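Local coordinates for Ras GTPase-activating-like protein IQGAP2 (Homo sapiens, PDB 5CJP) that probably serves as a scaffold whose RasGAP-related helical domain binds GTP-loaded Rho-family small GTPases, at residues Q58-K66 with P317-Y326; I94-R102 with L232-P240. One frame throughout, in Å; residues are numbered along the deposited sequence.

Contacts 1 and 2 lie at different depths of one largely helical chain, their centres 22 Å apart. The centre of contact 1 lies about 23 Å from the centre of the chain, and this contact touches nucleotide directly, contributing Arg59, Glu60 and Tyr326 to a GTP pocket. The centre of contact 2 is about 4 Å from the chain centre, and the side chain of Arg236 lies about 10 Å from another bound GTP. In sequence, both segments of contact 2 fall between those of contact 1. The two meet through the far side of helix 58-79, where Leu64 CD2 packs 3.7 Å from Phe100 CZ and Leu64 also reaches Met96, linking the nucleotide-bearing periphery to the buried interior.

Contact 1: Q58-K66 with P317-Y326; sequences QREEYLLLK and PEEKFNMDKY. With GTP (guanosine-5'-triphosphate), chain G.
Glu318 OE2 is gripped by two donors from helix 58-79: Tyr62 OH at 2.8 Å and Lys66 NZ at 3.0 Å, the latter forming a salt bridge. OE2 offers its syn lone pair to Lys66 NZ, whereas the Tyr62 hydroxyl arrives 37° out of the carboxylate plane, its ring standing nearly perpendicular (87°) to that plane. Met323 CG lies over one face of this ring, 4.1 Å from the centroid, in a CH-pi contact, and its sulfur adds an oblique Met-aromatic contact; Lys66 CG covers the opposite face. Phe321 packs beside Tyr62, its CD2 against Tyr62 CB, with Gln58 CB over one face and Leu65 CD1 approaching obliquely. Setting Gln58 CG between its backbone N and carbonyl carbon (chi1 69°) sends the extended chain across Tyr326, where OE1 accepts from Tyr326 OH at 2.8 Å on an in-plane lone pair. Lys325 NZ adds a weak bond to OE1, its stronger partner being an acidic side chain of another protein. Arg59 CB sits 4.0 Å above the centre of the Tyr326 ring. GTP N2 donates to Tyr326 OH (3.0 Å), Arg59 NH2 to GTP O3' (2.7 Å), and GTP O2' to Glu60 OE2 (2.7 Å); another protein's chain also hydrogen-bonds the nucleotide. Helix 200-216 meets Leu65 and Pro317 through Tyr200, while Glu60 and Leu63 rest on Tyr54 of helix 37-54.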
# COMPACT_ATOMS: atom_id res chain seq x y z
N GLN E 58 4.54 12.34 -21.99
CA GLN E 58 5.54 12.52 -23.04
C GLN E 58 6.74 13.43 -22.80
O GLN E 58 7.86 13.05 -23.18
CB GLN E 58 4.85 12.88 -24.36
CG GLN E 58 4.21 14.24 -24.43
CD GLN E 58 3.48 14.44 -25.75
OE1 GLN E 58 3.03 15.53 -26.07
NE2 GLN E 58 3.37 13.36 -26.53
N ARG E 59 6.57 14.60 -22.17
CA ARG E 59 7.72 15.47 -21.94
C ARG E 59 8.81 14.72 -21.13
O ARG E 59 10.00 14.79 -21.47
CB ARG E 59 7.32 16.76 -21.22
CG ARG E 59 8.52 17.64 -20.88
CD ARG E 59 8.14 18.93 -20.21
NE ARG E 59 7.52 18.74 -18.90
CZ ARG E 59 7.08 19.74 -18.15
NH1 ARG E 59 7.21 20.99 -18.58
NH2 ARG E 59 6.49 19.51 -16.98
N GLU E 60 8.40 13.99 -20.09
CA GLU E 60 9.33 13.22 -19.24
C GLU E 60 9.90 12.01 -19.97
O GLU E 60 11.08 11.68 -19.83
CB GLU E 60 8.63 12.76 -17.95
CG GLU E 60 8.37 13.87 -16.95
CD GLU E 60 7.60 15.04 -17.54
OE1 GLU E 60 8.16 16.15 -17.59
OE2 GLU E 60 6.44 14.84 -17.95
N GLU E 61 9.07 11.33 -20.75
CA GLU E 61 9.56 10.19 -21.50
C GLU E 61 10.57 10.71 -22.54
O GLU E 61 11.52 10.03 -22.90
CB GLU E 61 8.41 9.46 -22.20
CG GLU E 61 8.88 8.33 -23.11
CD GLU E 61 7.73 7.52 -23.68
OE1 GLU E 61 6.64 8.09 -23.92
OE2 GLU E 61 7.94 6.31 -23.91
N TYR E 62 10.37 11.94 -23.00
CA TYR E 62 11.30 12.52 -23.95
C TYR E 62 12.69 12.65 -23.31
O TYR E 62 13.70 12.27 -23.90
CB TYR E 62 10.80 13.90 -24.37
CG TYR E 62 11.83 14.69 -25.13
CD1 TYR E 62 12.13 14.38 -26.45
CD2 TYR E 62 12.54 15.71 -24.50
CE1 TYR E 62 13.12 15.07 -27.14
CE2 TYR E 62 13.53 16.41 -25.17
CZ TYR E 62 13.81 16.08 -26.49
OH TYR E 62 14.77 16.78 -27.18
N LEU E 63 12.73 13.17 -22.08
CA LEU E 63 14.01 13.34 -21.39
C LEU E 63 14.70 11.99 -21.12
O LEU E 63 15.93 11.85 -21.22
CB LEU E 63 13.79 14.10 -20.08
CG LEU E 63 13.16 15.50 -20.19
CD1 LEU E 63 12.80 16.02 -18.80
CD2 LEU E 63 14.12 16.44 -20.88
N LEU E 64 13.89 10.99 -20.77
CA LEU E 64 14.45 9.68 -20.49
C LEU E 64 15.06 9.12 -21.76
O LEU E 64 16.09 8.45 -21.72
CB LEU E 64 13.35 8.75 -19.98
CG LEU E 64 13.74 7.31 -19.73
CD1 LEU E 64 14.93 7.25 -18.80
CD2 LEU E 64 12.55 6.58 -19.16
N LEU E 65 14.41 9.39 -22.90
CA LEU E 65 14.93 8.93 -24.18
C LEU E 65 16.25 9.61 -24.46
O LEU E 65 17.19 8.98 -24.94
CB LEU E 65 13.94 9.23 -25.33
CG LEU E 65 12.73 8.29 -25.42
CD1 LEU E 65 11.72 8.79 -26.44
CD2 LEU E 65 13.20 6.88 -25.74
N LYS E 66 16.35 10.89 -24.16
CA LYS E 66 17.59 11.60 -24.41
C LYS E 66 18.65 11.10 -23.45
O LYS E 66 19.83 11.07 -23.79
CB LYS E 66 17.39 13.10 -24.26
CG LYS E 66 16.30 13.62 -25.17
CD LYS E 66 16.63 13.37 -26.65
CE LYS E 66 17.84 14.19 -27.08
NZ LYS E 66 17.97 14.23 -28.57
N PRO E 317 12.64 11.78 -31.43
CA PRO E 317 11.65 12.14 -30.41
C PRO E 317 11.12 13.57 -30.48
O PRO E 317 9.95 13.81 -30.17
CB PRO E 317 12.37 11.81 -29.10
CG PRO E 317 13.83 11.85 -29.48
CD PRO E 317 13.83 11.19 -30.81
N GLU E 318 11.98 14.51 -30.87
CA GLU E 318 11.54 15.90 -31.01
C GLU E 318 10.37 15.95 -31.99
O GLU E 318 9.40 16.66 -31.78
CB GLU E 318 12.67 16.79 -31.52
CG GLU E 318 13.82 16.97 -30.55
CD GLU E 318 14.72 15.76 -30.47
OE1 GLU E 318 14.52 14.83 -31.27
OE2 GLU E 318 15.63 15.75 -29.60
N GLU E 319 10.47 15.19 -33.07
CA GLU E 319 9.39 15.17 -34.05
C GLU E 319 8.28 14.21 -33.64
O GLU E 319 7.10 14.56 -33.69
CB GLU E 319 9.93 14.80 -35.44
CG GLU E 319 11.27 15.45 -35.80
CD GLU E 319 11.35 16.89 -35.36
OE1 GLU E 319 10.33 17.61 -35.49
OE2 GLU E 319 12.42 17.32 -34.88
N LYS E 320 8.64 13.00 -33.21
CA LYS E 320 7.63 12.02 -32.81
C LYS E 320 6.59 12.62 -31.87
O LYS E 320 5.39 12.44 -32.06
CB LYS E 320 8.30 10.81 -32.16
CG LYS E 320 7.38 9.63 -31.96
CD LYS E 320 6.81 9.10 -33.25
CE LYS E 320 5.96 7.86 -32.98
NZ LYS E 320 5.16 7.42 -34.16
N PHE E 321 7.05 13.32 -30.84
CA PHE E 321 6.12 14.02 -29.96
C PHE E 321 6.37 15.46 -30.41
O PHE E 321 7.52 15.87 -30.52
CB PHE E 321 6.53 13.89 -28.49
CG PHE E 321 7.01 12.51 -28.08
CD1 PHE E 321 6.40 11.36 -28.56
CD2 PHE E 321 8.03 12.39 -27.14
CE1 PHE E 321 6.80 10.10 -28.10
CE2 PHE E 321 8.44 11.13 -26.66
CZ PHE E 321 7.82 9.98 -27.14
N ASN E 322 5.34 16.23 -30.73
CA ASN E 322 5.60 17.60 -31.14
C ASN E 322 6.10 18.36 -29.92
O ASN E 322 5.37 19.14 -29.32
CB ASN E 322 4.33 18.25 -31.67
CG ASN E 322 3.86 17.61 -32.93
OD1 ASN E 322 4.61 17.50 -33.90
ND2 ASN E 322 2.60 17.17 -32.94
N MET E 323 7.36 18.11 -29.56
CA MET E 323 7.96 18.73 -28.40
C MET E 323 7.91 20.25 -28.39
O MET E 323 8.10 20.87 -27.34
CB MET E 323 9.41 18.24 -28.25
CG MET E 323 9.53 16.77 -27.81
SD MET E 323 8.54 16.33 -26.29
CE MET E 323 9.40 17.33 -25.10
N ASP E 324 7.62 20.85 -29.54
CA ASP E 324 7.54 22.30 -29.62
C ASP E 324 6.43 22.83 -28.73
O ASP E 324 6.46 23.99 -28.30
CB ASP E 324 7.33 22.75 -31.07
CG ASP E 324 8.62 22.71 -31.89
OD1 ASP E 324 9.62 23.29 -31.42
OD2 ASP E 324 8.62 22.11 -32.99
N LYS E 325 5.46 21.98 -28.43
CA LYS E 325 4.35 22.39 -27.57
C LYS E 325 4.80 22.64 -26.12
O LYS E 325 4.04 23.20 -25.34
CB LYS E 325 3.25 21.34 -27.57
CG LYS E 325 3.41 20.33 -26.43
CD LYS E 325 2.42 19.19 -26.55
CE LYS E 325 2.90 18.17 -27.57
NZ LYS E 325 1.75 17.40 -28.08
N TYR E 326 6.02 22.21 -25.78
CA TYR E 326 6.57 22.37 -24.43
C TYR E 326 7.73 23.38 -24.38
O TYR E 326 8.12 23.82 -23.30
CB TYR E 326 7.08 21.02 -23.89
CG TYR E 326 6.05 19.90 -23.82
CD1 TYR E 326 5.04 19.93 -22.87
CD2 TYR E 326 6.09 18.83 -24.72
CE1 TYR E 326 4.08 18.90 -22.79
CE2 TYR E 326 5.14 17.81 -24.66
CZ TYR E 326 4.14 17.85 -23.69
OH TYR E 326 3.18 16.88 -23.62
PG GTP G . 1.34 13.89 -8.67
O1G GTP G . 0.16 13.23 -7.80
O2G GTP G . 1.80 15.18 -8.10
O3G GTP G . 2.53 12.80 -8.71
O3B GTP G . 0.79 13.98 -10.17
PB GTP G . 0.28 15.36 -10.84
O1B GTP G . -1.15 15.18 -11.20
O2B GTP G . 0.65 16.49 -9.95
O3A GTP G . 1.19 15.42 -12.16
PA GTP G . 1.57 16.83 -12.84
O1A GTP G . 0.39 17.73 -12.72
O2A GTP G . 2.87 17.29 -12.32
O5' GTP G . 1.75 16.41 -14.39
C5' GTP G . 2.85 15.57 -14.76
C4' GTP G . 3.22 15.82 -16.22
O4' GTP G . 2.10 15.63 -17.09
C3' GTP G . 3.57 17.30 -16.39
O3' GTP G . 4.92 17.50 -15.96
C2' GTP G . 3.51 17.37 -17.92
O2' GTP G . 4.64 16.72 -18.49
C1' GTP G . 2.26 16.53 -18.20
N9 GTP G . 1.05 17.38 -18.27
C8 GTP G . 0.32 17.83 -17.24
N7 GTP G . -0.72 18.50 -17.70
C5 GTP G . -0.67 18.50 -19.03
C6 GTP G . -1.49 19.02 -20.02
O6 GTP G . -2.51 19.66 -19.76
N1 GTP G . -1.13 18.80 -21.36
C2 GTP G . 0.03 18.08 -21.66
N2 GTP G . 0.39 17.90 -22.93
N3 GTP G . 0.79 17.59 -20.68
C4 GTP G . 0.46 17.78 -19.39
O HOH W 1 8.56 22.03 -20.98
O HOH W 2 4.30 15.40 -21.32

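Contact 2: I94-R102 with L232-P240; sequences IKMVVSFNR and LLYYRYMNP
Val98 CG2 packs 3.7 Å from Leu232 CD1, forming with Ile94 the apolar centre of a helix pair inside the all-helical RasGAP fold. The Ile94 methyl CG2 lies 4.2 Å from the same Leu232 CD1, so one leucine branch serves two successive turns of helix 92-102. The local axes approach to 9.7 Å and cross at -45°. Outward from this centre, Val98 CG1 faces the backbone at Arg236 and Tyr237. Arg236 bends at chi2 (-70°) and carries its guanidinium obliquely toward the N-terminal turns of helix 92-102, where one face lies against Lys95 CA and Ile94 CG2 approaches obliquely. Helix 222-243 widens here into a pi-type turn, as Tyr237 N bonds to Leu232 O at 3.0 Å, and it kinks at Pro240, whose N has no bond to the preceding turn. Neighbouring helices enclose the pair: Leu232 touches Ala206 of helix 200-216, and Ile94 touches Leu72 of helix 58-79. At the polar edge, Arg102 runs extended alongside Tyr237 in the opposite sense, its guanidinium covered on one face by Val98 CG1. Arg102 NH2 donates to Tyr237 O at 3.1 Å, reaching that oxygen from 42° out of the carbonyl plane.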
# COMPACT_ATOMS: atom_id res chain seq x y z
N ILE E 94 21.58 -0.50 -21.70
CA ILE E 94 20.76 -1.39 -22.51
C ILE E 94 19.87 -2.24 -21.61
O ILE E 94 18.73 -2.54 -21.94
CB ILE E 94 21.65 -2.26 -23.39
CG1 ILE E 94 22.26 -1.38 -24.50
CG2 ILE E 94 20.85 -3.42 -23.99
CD1 ILE E 94 21.25 -0.81 -25.37
N LYS E 95 20.39 -2.59 -20.44
CA LYS E 95 19.64 -3.39 -19.48
C LYS E 95 18.42 -2.60 -19.02
O LYS E 95 17.32 -3.14 -18.87
CB LYS E 95 20.53 -3.71 -18.27
CG LYS E 95 20.06 -4.86 -17.41
CD LYS E 95 21.06 -5.14 -16.31
CE LYS E 95 22.46 -5.39 -16.88
NZ LYS E 95 23.58 -5.34 -15.86
N MET E 96 18.62 -1.31 -18.80
CA MET E 96 17.54 -0.45 -18.34
C MET E 96 16.56 -0.17 -19.48
O MET E 96 15.34 -0.15 -19.28
CB MET E 96 18.11 0.85 -17.79
CG MET E 96 17.06 1.78 -17.21
SD MET E 96 17.85 2.99 -16.14
CE MET E 96 17.14 4.38 -16.78
N VAL E 97 17.11 0.04 -20.67
CA VAL E 97 16.29 0.31 -21.83
C VAL E 97 15.34 -0.85 -22.04
O VAL E 97 14.17 -0.64 -22.31
CB VAL E 97 17.14 0.50 -23.10
CG1 VAL E 97 16.26 0.31 -24.36
CG2 VAL E 97 17.75 1.89 -23.09
N VAL E 98 15.87 -2.06 -21.91
CA VAL E 98 15.05 -3.26 -22.09
C VAL E 98 13.99 -3.45 -21.03
O VAL E 98 12.85 -3.73 -21.36
CB VAL E 98 15.93 -4.52 -22.15
CG1 VAL E 98 15.06 -5.78 -22.05
CG2 VAL E 98 16.71 -4.53 -23.46
N SER E 99 14.35 -3.32 -19.76
CA SER E 99 13.38 -3.49 -18.67
C SER E 99 12.30 -2.44 -18.74
O SER E 99 11.12 -2.74 -18.67
CB SER E 99 14.05 -3.38 -17.30
OG SER E 99 14.96 -4.43 -17.06
N PHE E 100 12.71 -1.18 -18.87
CA PHE E 100 11.74 -0.11 -18.92
C PHE E 100 10.71 -0.30 -20.02
O PHE E 100 9.55 0.06 -19.86
CB PHE E 100 12.44 1.23 -19.11
CG PHE E 100 11.49 2.38 -19.19
CD1 PHE E 100 10.86 2.86 -18.04
CD2 PHE E 100 11.14 2.95 -20.43
CE1 PHE E 100 9.91 3.87 -18.11
CE2 PHE E 100 10.18 3.96 -20.52
CZ PHE E 100 9.57 4.43 -19.37
N ASN E 101 11.12 -0.88 -21.14
CA ASN E 101 10.19 -1.09 -22.23
C ASN E 101 9.28 -2.31 -22.04
O ASN E 101 8.28 -2.47 -22.74
CB ASN E 101 10.95 -1.15 -23.56
CG ASN E 101 11.23 0.24 -24.12
OD1 ASN E 101 10.31 0.95 -24.53
ND2 ASN E 101 12.48 0.65 -24.12
N ARG E 102 9.61 -3.16 -21.08
CA ARG E 102 8.80 -4.34 -20.82
C ARG E 102 7.53 -4.00 -20.05
O ARG E 102 6.43 -4.43 -20.41
CB ARG E 102 9.58 -5.39 -20.01
CG ARG E 102 10.32 -6.37 -20.86
CD ARG E 102 11.13 -7.37 -20.04
NE ARG E 102 11.91 -8.21 -20.93
CZ ARG E 102 13.18 -8.52 -20.72
NH1 ARG E 102 13.82 -8.07 -19.64
NH2 ARG E 102 13.84 -9.24 -21.62
N LEU E 232 19.31 -6.67 -29.42
CA LEU E 232 18.50 -5.84 -28.54
C LEU E 232 17.02 -6.20 -28.60
O LEU E 232 16.40 -6.50 -27.59
CB LEU E 232 18.65 -4.36 -28.91
CG LEU E 232 17.63 -3.37 -28.32
CD1 LEU E 232 17.72 -3.35 -26.78
CD2 LEU E 232 17.90 -1.98 -28.88
N LEU E 233 16.47 -6.18 -29.81
CA LEU E 233 15.06 -6.46 -30.03
C LEU E 233 14.65 -7.89 -29.79
O LEU E 233 13.58 -8.15 -29.24
CB LEU E 233 14.67 -6.05 -31.44
CG LEU E 233 14.89 -4.58 -31.75
CD1 LEU E 233 14.38 -4.30 -33.15
CD2 LEU E 233 14.15 -3.71 -30.73
N TYR E 234 15.49 -8.83 -30.20
CA TYR E 234 15.15 -10.22 -30.03
C TYR E 234 15.73 -10.97 -28.83
O TYR E 234 15.00 -11.33 -27.91
CB TYR E 234 15.46 -11.03 -31.30
CG TYR E 234 14.81 -12.38 -31.22
CD1 TYR E 234 13.42 -12.49 -31.25
CD2 TYR E 234 15.54 -13.52 -30.90
CE1 TYR E 234 12.77 -13.69 -30.93
CE2 TYR E 234 14.91 -14.72 -30.58
CZ TYR E 234 13.52 -14.79 -30.59
OH TYR E 234 12.89 -15.95 -30.20
N TYR E 235 17.03 -11.22 -28.84
CA TYR E 235 17.65 -11.98 -27.75
C TYR E 235 17.47 -11.35 -26.39
O TYR E 235 17.30 -12.03 -25.39
CB TYR E 235 19.15 -12.18 -28.02
CG TYR E 235 19.81 -13.12 -27.04
CD1 TYR E 235 19.62 -14.49 -27.13
CD2 TYR E 235 20.60 -12.63 -26.00
CE1 TYR E 235 20.19 -15.36 -26.22
CE2 TYR E 235 21.18 -13.49 -25.08
CZ TYR E 235 20.97 -14.86 -25.19
OH TYR E 235 21.54 -15.72 -24.27
N ARG E 236 17.52 -10.03 -26.34
CA ARG E 236 17.40 -9.31 -25.10
C ARG E 236 15.96 -8.94 -24.70
O ARG E 236 15.55 -9.18 -23.57
CB ARG E 236 18.29 -8.07 -25.17
CG ARG E 236 19.53 -8.13 -24.27
CD ARG E 236 19.05 -8.03 -22.81
NE ARG E 236 20.06 -7.63 -21.82
CZ ARG E 236 21.10 -6.83 -22.06
NH1 ARG E 236 21.32 -6.33 -23.27
NH2 ARG E 236 21.89 -6.49 -21.06
N TYR E 237 15.19 -8.39 -25.64
CA TYR E 237 13.83 -7.96 -25.35
C TYR E 237 12.73 -9.00 -25.25
O TYR E 237 12.09 -9.13 -24.22
CB TYR E 237 13.42 -6.88 -26.35
CG TYR E 237 12.02 -6.33 -26.14
CD1 TYR E 237 11.62 -5.82 -24.89
CD2 TYR E 237 11.10 -6.29 -27.20
CE1 TYR E 237 10.35 -5.28 -24.70
CE2 TYR E 237 9.82 -5.75 -27.02
CZ TYR E 237 9.45 -5.25 -25.78
OH TYR E 237 8.18 -4.71 -25.60
N MET E 238 12.49 -9.75 -26.32
CA MET E 238 11.40 -10.72 -26.29
C MET E 238 11.71 -12.20 -26.12
O MET E 238 10.88 -12.94 -25.61
CB MET E 238 10.53 -10.54 -27.52
CG MET E 238 11.21 -10.84 -28.82
SD MET E 238 10.07 -10.33 -30.10
CE MET E 238 10.99 -8.91 -30.85
N ASN E 239 12.90 -12.65 -26.53
CA ASN E 239 13.22 -14.06 -26.40
C ASN E 239 13.06 -14.54 -24.94
O ASN E 239 12.64 -15.67 -24.68
CB ASN E 239 14.64 -14.32 -26.92
CG ASN E 239 14.85 -15.77 -27.33
OD1 ASN E 239 13.98 -16.38 -27.95
ND2 ASN E 239 16.01 -16.32 -26.99
N PRO E 240 13.41 -13.68 -23.97
CA PRO E 240 13.25 -14.13 -22.59
C PRO E 240 11.77 -14.33 -22.23
O PRO E 240 11.44 -15.19 -21.41
CB PRO E 240 13.89 -13.01 -21.79
CG PRO E 240 15.04 -12.61 -22.68
CD PRO E 240 14.38 -12.57 -24.05